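Local coordinates for protein adenosine deaminase (Burkholderia ambifaria, PDB 4GXW) that is a zinc-binding amidohydrolase of the adenosine and AMP deaminase family and probably deaminates a purine base or nucleoside, at residues 42-45 with 46-50; 136-139 with 140-144. All blocks are in the same frame, centred on the assembly; numbering follows the deposited sequence.

Interaction 1. Residues 42-45 with 46-50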
loop_
_atom_site.group_PDB
_atom_site.type_symbol
_atom_site.label_atom_id
_atom_site.label_comp_id
_atom_site.label_asym_id
_atom_site.label_seq_id
_atom_site.Cartn_x
_atom_site.Cartn_y
_atom_site.Cartn_z
ATOM N N VAL A 42 10.791 1.849 5.744
ATOM C CA VAL A 42 12.137 1.777 6.296
ATOM C C VAL A 42 12.084 1.721 7.822
ATOM O O VAL A 42 11.441 2.562 8.458
ATOM C CB VAL A 42 12.991 2.978 5.824
ATOM C CG1 VAL A 42 14.382 2.912 6.415
ATOM C CG2 VAL A 42 13.054 3.008 4.295
ATOM N N ARG A 43 12.755 0.733 8.408
ATOM C CA ARG A 43 12.788 0.609 9.866
ATOM C C ARG A 43 13.530 1.795 10.473
ATOM O O ARG A 43 14.528 2.258 9.913
ATOM C CB ARG A 43 13.482 -0.688 10.277
ATOM C CG ARG A 43 12.799 -1.958 9.795
ATOM C CD ARG A 43 13.634 -3.170 10.161
ATOM N NE ARG A 43 13.152 -4.388 9.521
ATOM C CZ ARG A 43 13.867 -5.496 9.397
ATOM N NH1 ARG A 43 15.103 -5.560 9.886
ATOM N NH2 ARG A 43 13.352 -6.544 8.779
ATOM N N HIS A 44 13.052 2.272 11.618
ATOM C CA HIS A 44 13.682 3.408 12.285
ATOM C C HIS A 44 15.193 3.234 12.419
ATOM O O HIS A 44 15.959 4.146 12.105
ATOM C CB HIS A 44 13.054 3.633 13.661
ATOM C CG HIS A 44 13.726 4.702 14.465
ATOM N ND1 HIS A 44 14.831 4.456 15.252
ATOM C CD2 HIS A 44 13.458 6.022 14.597
ATOM C CE1 HIS A 44 15.208 5.578 15.839
ATOM N NE2 HIS A 44 14.394 6.544 15.456
ATOM N N ASP A 45 15.631 2.058 12.854
ATOM C CA ASP A 45 17.058 1.854 13.078
ATOM C C ASP A 45 17.872 1.742 11.778
ATOM O O ASP A 45 19.068 2.046 11.749
ATOM C CB ASP A 45 17.294 0.659 14.004
ATOM C CG ASP A 45 16.767 0.899 15.410
ATOM O OD1 ASP A 45 16.353 2.038 15.724
ATOM O OD2 ASP A 45 16.772 -0.056 16.214
ATOM N N THR A 46 17.225 1.321 10.703
ATOM C CA THR A 46 17.887 1.334 9.404
ATOM C C THR A 46 18.004 2.765 8.877
ATOM O O THR A 46 19.013 3.129 8.272
ATOM C CB THR A 46 17.171 0.414 8.401
ATOM O OG1 THR A 46 17.246 -0.926 8.898
ATOM C CG2 THR A 46 17.827 0.482 7.032
ATOM N N PHE A 47 16.975 3.572 9.137
ATOM C CA PHE A 47 16.997 5.000 8.815
ATOM C C PHE A 47 18.190 5.658 9.521
ATOM O O PHE A 47 18.936 6.434 8.913
ATOM C CB PHE A 47 15.669 5.645 9.240
ATOM C CG PHE A 47 15.384 6.977 8.583
ATOM C CD1 PHE A 47 16.023 8.132 9.008
ATOM C CD2 PHE A 47 14.440 7.076 7.569
ATOM C CE1 PHE A 47 15.749 9.359 8.409
ATOM C CE2 PHE A 47 14.162 8.299 6.970
ATOM C CZ PHE A 47 14.816 9.437 7.390
ATOM N N VAL A 48 18.372 5.333 10.801
ATOM C CA VAL A 48 19.516 5.811 11.576
ATOM C C VAL A 48 20.852 5.412 10.944
ATOM O O VAL A 48 21.738 6.253 10.776
ATOM C CB VAL A 48 19.434 5.306 13.030
ATOM C CG1 VAL A 48 20.746 5.538 13.771
ATOM C CG2 VAL A 48 18.281 5.988 13.743
ATOM N N ALA A 49 20.984 4.140 10.576
ATOM C CA ALA A 49 22.222 3.632 9.989
ATOM C C ALA A 49 22.542 4.339 8.682
ATOM O O ALA A 49 23.692 4.716 8.434
ATOM C CB ALA A 49 22.129 2.134 9.766
ATOM N N LEU A 50 21.525 4.510 7.844
ATOM C CA LEU A 50 21.696 5.207 6.577
ATOM C C LEU A 50 22.115 6.665 6.780
ATOM O O LEU A 50 22.999 7.174 6.087
ATOM C CB LEU A 50 20.409 5.136 5.756
ATOM C CG LEU A 50 20.041 3.753 5.215
ATOM C CD1 LEU A 50 18.656 3.789 4.584
ATOM C CD2 LEU A 50 21.077 3.318 4.194
#
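Arg43 and Phe47 close the first turn of helix 44-54, with Arg43 at the N-cap position just before the helix. Three i to i+4 backbone hydrogen bonds start the helix. Phe47 N gives its hydrogen to Arg43 O at 2.9 Å. Val48 N to His44 O follows at 3.0 Å. Ala49 N then reaches Asp45 O at 3.1 Å.

Apolar contacts run along the same turn. Val42, still in the loop, lays CG1 against the backbone and CB of Phe47, CG1 to CB 4.1 Å; with CG1 opposite the backbone N (chi1 179°), this methyl lies against the helix start. The Phe47 ring leads off to Val79, Leu83 and Leu87 of helix 77-87 and meets Tyr67 edge-to-face. One turn on from His44, Val48 brings its CG2 methyl obliquely to the imidazole, 3.7 Å from His44 CE1. Tyr67 also meets the His44 ring edge-to-face. Val42 O is hydrogen-bonded to the hydroxyls of both Tyr67 and Thr304, which ties down the loop leading into the helix.

Two polar side chains reach helix 91-106: Arg43 extends away from the turn to salt bridges with Glu103 and Asp104, while Thr46 OG1 is hydrogen-bonded to Glu100.

Within the turn two sequence neighbours also pair. With CG of His44 anti to its own N (chi1 175°), the imidazole swings round to Asp45, whose carboxylate probably favours a proton on ND1. His44 ND1 donates to Asp45 OD1 at 2.9 Å, almost straight at 170°, with the oxygen in the ring plane and met nearly along its C-O axis.

Interaction 2. Residues 136-139 with 140-144; sequences AIVT and GMRDA
Two turns from the middle of helix 130-148, one of the helices packed around the barrel of this TIM-barrel-clan enzyme, join Val138 to Arg142, Ile137 to Met141 and Thr139 to Asp143. Four i to i+4 backbone bonds carry them, from Gly140 N to Ala136 O through Asp143 N to Thr139 O. Val138 and Arg142 lie side by side. The CG1 methyl of Val138 sits over the centre of one guanidinium face, 3.4 Å from Arg142 CZ; CG1 is the branch opposite the backbone N (chi1 168°), which sets it beside the arginine. The extended Arg142 chain carries NE to a salt bridge with Glu181, which helps fix the plane on which the methyl rests. Thr139 CG2 runs alongside the Asp143 carboxylate, 3.7 Å from OD2, while Thr139 OG1 is hydrogen-bonded back to Ala135 O. On the buried side Met141 bends at chi3 (71°), and its SD lies 4.0 Å from Ile137 CG2, the side chains crossing at a slant. This pair faces the barrel wall: both touch Phe115 of strand 110-117 and Leu154 of strand 151-159, and Ile137 also reaches Leu94 of helix 91-106, where Ala144 meets Leu102.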
loop_
_atom_site.group_PDB
_atom_site.type_symbol
_atom_site.label_atom_id
_atom_site.label_comp_id
_atom_site.label_asym_id
_atom_site.label_seq_id
_atom_site.Cartn_x
_atom_site.Cartn_y
_atom_site.Cartn_z
ATOM N N ALA A 136 19.187 -4.042 -7.763
ATOM C CA ALA A 136 19.378 -4.165 -6.321
ATOM C C ALA A 136 18.062 -4.502 -5.615
ATOM O O ALA A 136 18.013 -5.362 -4.726
ATOM C CB ALA A 136 19.976 -2.893 -5.754
ATOM N N ILE A 137 16.986 -3.821 -6.000
ATOM C CA ILE A 137 15.687 -4.126 -5.413
ATOM C C ILE A 137 15.277 -5.568 -5.717
ATOM O O ILE A 137 14.799 -6.282 -4.837
ATOM C CB ILE A 137 14.600 -3.127 -5.890
ATOM C CG1 ILE A 137 14.918 -1.721 -5.367
ATOM C CG2 ILE A 137 13.220 -3.568 -5.403
ATOM C CD1 ILE A 137 14.097 -0.612 -6.001
ATOM N N VAL A 138 15.481 -5.989 -6.961
ATOM C CA VAL A 138 15.146 -7.349 -7.377
ATOM C C VAL A 138 15.945 -8.387 -6.576
ATOM O O VAL A 138 15.413 -9.429 -6.190
ATOM C CB VAL A 138 15.335 -7.531 -8.904
ATOM C CG1 VAL A 138 15.282 -8.992 -9.289
ATOM C CG2 VAL A 138 14.257 -6.747 -9.654
ATOM N N THR A 139 17.208 -8.085 -6.287
ATOM C CA THR A 139 18.014 -8.962 -5.444
ATOM C C THR A 139 17.404 -9.085 -4.053
ATOM O O THR A 139 17.321 -10.187 -3.494
ATOM C CB THR A 139 19.452 -8.456 -5.323
ATOM O OG1 THR A 139 20.071 -8.501 -6.616
ATOM C CG2 THR A 139 20.258 -9.321 -4.365
ATOM N N GLY A 140 16.971 -7.956 -3.497
ATOM C CA GLY A 140 16.328 -7.964 -2.194
ATOM C C GLY A 140 15.072 -8.820 -2.223
ATOM O O GLY A 140 14.821 -9.588 -1.287
ATOM N N MET A 141 14.290 -8.696 -3.293
ATOM C CA MET A 141 13.094 -9.523 -3.478
ATOM C C MET A 141 13.426 -11.006 -3.552
ATOM O O MET A 141 12.791 -11.820 -2.881
ATOM C CB MET A 141 12.339 -9.094 -4.738
ATOM C CG MET A 141 11.844 -7.662 -4.657
ATOM S SD MET A 141 11.275 -7.011 -6.232
ATOM C CE MET A 141 9.756 -7.913 -6.463
ATOM N N ARG A 142 14.430 -11.361 -4.344
ATOM C CA ARG A 142 14.785 -12.766 -4.511
ATOM C C ARG A 142 15.341 -13.349 -3.216
ATOM O O ARG A 142 15.011 -14.482 -2.848
ATOM C CB ARG A 142 15.755 -12.933 -5.683
ATOM C CG ARG A 142 15.077 -12.711 -7.024
ATOM C CD ARG A 142 16.033 -12.694 -8.204
ATOM N NE ARG A 142 15.324 -12.358 -9.437
ATOM C CZ ARG A 142 15.917 -12.059 -10.587
ATOM N NH1 ARG A 142 17.243 -12.063 -10.681
ATOM N NH2 ARG A 142 15.174 -11.749 -11.641
ATOM N N ASP A 143 16.134 -12.559 -2.495
ATOM C CA ASP A 143 16.648 -12.978 -1.189
ATOM C C ASP A 143 15.522 -13.199 -0.175
ATOM O O ASP A 143 15.564 -14.145 0.609
ATOM C CB ASP A 143 17.642 -11.959 -0.610
ATOM C CG ASP A 143 18.959 -11.916 -1.360
ATOM O OD1 ASP A 143 19.235 -12.825 -2.169
ATOM O OD2 ASP A 143 19.733 -10.966 -1.114
ATOM N N ALA A 144 14.513 -12.329 -0.195
ATOM C CA ALA A 144 13.391 -12.456 0.738
ATOM C C ALA A 144 12.519 -13.663 0.401
ATOM O O ALA A 144 11.988 -14.320 1.306
ATOM C CB ALA A 144 12.554 -11.184 0.757
#

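How the interactions relate
Both contacts are local helical turns of the same adenosine deaminase fold, and interaction 1 comes first along the chain. The centres of interactions 1 and 2 lie about 18 Å apart, and the nearest atoms of interactions 1 and 2 are about 9 Å apart, without touching. Helix 91-106 is their common neighbour: Val42, Thr46 and Leu50 of interaction 1 pack on it, as do Ile137, Asp143 and Ala144 of interaction 2. Interaction 2 sits directly on strands 110-117 and 151-159 of the parallel sheet, whereas 42-50 belongs to an outer layer with helices 62-67 and 77-87. Neither supplies a zinc ligand; the side chains of Val42 and Ile137 lie about 9 and 11 Å from that of His37.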